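Local coordinates for putative amidohydrolase (PDB 3MKV), which probably works as a zinc-dependent prolidase of the amidohydrolase superfamily, hydrolysing dipeptides that end in proline, at residues T276-D281 with F323-L328. Numbering follows the deposited sequence.
With ZN (zinc ion), chain I.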
loop_
_atom_site.group_PDB
_atom_site.type_symbol
_atom_site.label_atom_id
_atom_site.label_comp_id
_atom_site.label_asym_id
_atom_site.label_seq_id
_atom_site.Cartn_x
_atom_site.Cartn_y
_atom_site.Cartn_z
ATOM N N THR A 276 -39.192 -2.950 19.146
ATOM C CA THR A 276 -38.601 -1.781 19.790
ATOM C C THR A 276 -39.457 -0.537 19.548
ATOM O O THR A 276 -38.962 0.500 19.092
ATOM C CB THR A 276 -37.146 -1.566 19.311
ATOM O OG1 THR A 276 -37.122 -1.385 17.883
ATOM C CG2 THR A 276 -36.283 -2.779 19.674
ATOM N N LEU A 277 -40.746 -0.659 19.875
ATOM C CA LEU A 277 -41.781 0.346 19.538
ATOM C C LEU A 277 -41.534 1.776 20.033
ATOM O O LEU A 277 -41.807 2.743 19.329
ATOM C CB LEU A 277 -43.162 -0.124 20.029
ATOM C CG LEU A 277 -43.605 -1.507 19.556
ATOM C CD1 LEU A 277 -44.971 -1.864 20.102
ATOM C CD2 LEU A 277 -43.607 -1.558 18.037
ATOM N N VAL A 278 -41.039 1.909 21.252
ATOM C CA VAL A 278 -40.872 3.226 21.853
ATOM C C VAL A 278 -39.989 4.140 21.000
ATOM O O VAL A 278 -40.180 5.361 20.962
ATOM C CB VAL A 278 -40.292 3.111 23.280
ATOM C CG1 VAL A 278 -38.922 2.426 23.245
ATOM C CG2 VAL A 278 -40.234 4.480 23.951
ATOM N N THR A 279 -39.020 3.547 20.312
ATOM C CA THR A 279 -38.083 4.328 19.525
ATOM C C THR A 279 -38.760 5.028 18.354
ATOM O O THR A 279 -38.427 6.168 18.033
ATOM C CB THR A 279 -36.912 3.483 19.007
ATOM O OG1 THR A 279 -35.965 4.343 18.365
ATOM C CG2 THR A 279 -37.397 2.438 18.017
ATOM N N TYR A 280 -39.712 4.355 17.720
ATOM C CA TYR A 280 -40.410 4.957 16.584
ATOM C C TYR A 280 -41.275 6.146 17.006
ATOM O O TYR A 280 -41.285 7.184 16.336
ATOM C CB TYR A 280 -41.193 3.894 15.810
ATOM C CG TYR A 280 -40.300 2.720 15.492
ATOM C CD1 TYR A 280 -39.136 2.906 14.762
ATOM C CD2 TYR A 280 -40.590 1.437 15.950
ATOM C CE1 TYR A 280 -38.289 1.856 14.474
ATOM C CE2 TYR A 280 -39.741 0.370 15.666
ATOM C CZ TYR A 280 -38.589 0.597 14.926
ATOM O OH TYR A 280 -37.714 -0.423 14.625
ATOM N N ASP A 281 -41.969 6.006 18.130
ATOM C CA ASP A 281 -42.745 7.104 18.694
ATOM C C ASP A 281 -41.892 8.343 18.991
ATOM O O ASP A 281 -42.383 9.473 18.932
ATOM C CB ASP A 281 -43.464 6.651 19.967
ATOM C CG ASP A 281 -44.602 5.684 19.681
ATOM O OD1 ASP A 281 -45.386 5.394 20.616
ATOM O OD2 ASP A 281 -44.714 5.218 18.522
ATOM N N PHE A 323 -37.983 -8.040 25.250
ATOM C CA PHE A 323 -38.211 -6.618 25.491
ATOM C C PHE A 323 -37.040 -5.798 24.946
ATOM O O PHE A 323 -35.871 -6.118 25.189
ATOM C CB PHE A 323 -38.409 -6.390 26.992
ATOM C CG PHE A 323 -38.588 -4.950 27.389
ATOM C CD1 PHE A 323 -39.847 -4.449 27.686
ATOM C CD2 PHE A 323 -37.492 -4.105 27.512
ATOM C CE1 PHE A 323 -40.015 -3.118 28.079
ATOM C CE2 PHE A 323 -37.654 -2.777 27.903
ATOM C CZ PHE A 323 -38.920 -2.287 28.184
ATOM N N GLY A 324 -37.351 -4.753 24.189
ATOM C CA GLY A 324 -36.313 -3.894 23.655
ATOM C C GLY A 324 -36.798 -2.482 23.436
ATOM O O GLY A 324 -38.002 -2.239 23.345
ATOM N N THR A 325 -35.856 -1.550 23.322
ATOM C CA THR A 325 -36.198 -0.141 23.216
ATOM C C THR A 325 -35.570 0.548 21.998
ATOM O O THR A 325 -36.271 1.240 21.251
ATOM C CB THR A 325 -35.870 0.632 24.537
ATOM O OG1 THR A 325 -34.477 0.503 24.850
ATOM C CG2 THR A 325 -36.706 0.088 25.716
ATOM N N ASP A 326 -34.257 0.375 21.814
ATOM C CA ASP A 326 -33.535 0.924 20.652
ATOM C C ASP A 326 -33.603 2.449 20.546
ATOM O O ASP A 326 -33.818 2.992 19.461
ATOM C CB ASP A 326 -34.049 0.296 19.347
ATOM C CG ASP A 326 -33.136 0.571 18.157
ATOM O OD1 ASP A 326 -31.930 0.832 18.365
ATOM O OD2 ASP A 326 -33.623 0.525 17.004
ATOM N N LEU A 327 -33.401 3.140 21.661
ATOM C CA LEU A 327 -33.500 4.602 21.689
ATOM C C LEU A 327 -32.155 5.311 21.457
ATOM O O LEU A 327 -31.090 4.752 21.736
ATOM C CB LEU A 327 -34.124 5.053 23.017
ATOM C CG LEU A 327 -35.609 4.702 23.220
ATOM C CD1 LEU A 327 -35.993 4.658 24.687
ATOM C CD2 LEU A 327 -36.525 5.660 22.457
ATOM N N LEU A 328 -32.218 6.556 20.980
ATOM C CA LEU A 328 -31.022 7.328 20.627
ATOM C C LEU A 328 -30.953 8.657 21.366
ATOM O O LEU A 328 -31.974 9.236 21.714
ATOM C CB LEU A 328 -30.987 7.608 19.118
ATOM C CG LEU A 328 -31.319 6.456 18.160
ATOM C CD1 LEU A 328 -31.450 6.959 16.738
ATOM C CD2 LEU A 328 -30.282 5.333 18.239
HETATM ZN ZN ZN I . -30.639 -0.833 17.236
HETATM O O HOH W 1 -35.181 6.949 19.191
#
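Thr279, in the first turn of helix 277-286, makes the direct polar link to the loop 323-328: its OG1 donates to Asp326 O at 2.8 Å, approaching from above the carbonyl plane at a C=O...donor angle of 134°. With chi1 at -174°, OG1 lies opposite the backbone N and beside its own carbonyl carbon, facing the loop. The same hydroxyl accepts from a water, 2.8 Å from OG1, which in turn weakly accepts from Leu328 N.

The other contacts are apolar. Leu327 reaches the helix with both methyls, CD2 at 3.6 Å from Thr279 CA and CD1 at 4.0 Å from Val278 CG1, the Val278 and Leu327 side chains crossing nearly at right angles. Val278 CG1 also rests on Thr325 CB at 3.8 Å. On the zinc side, Thr276 CB packs against Asp326 CB at 3.6 Å.

Asp326 OD1 binds zinc at 2.4 Å, in a site completed by His65, His67 and carboxylated Lys193, as in binuclear amidohydrolase barrels; Thr276 OG1 hydrogen-bonds to His254, a ligand of the second zinc. The metal-binding aspartate is thus hydrogen-bonded at its backbone carbonyl by Thr279 and packed at its CB against Thr276, tying the zinc site to the start of helix 277-286.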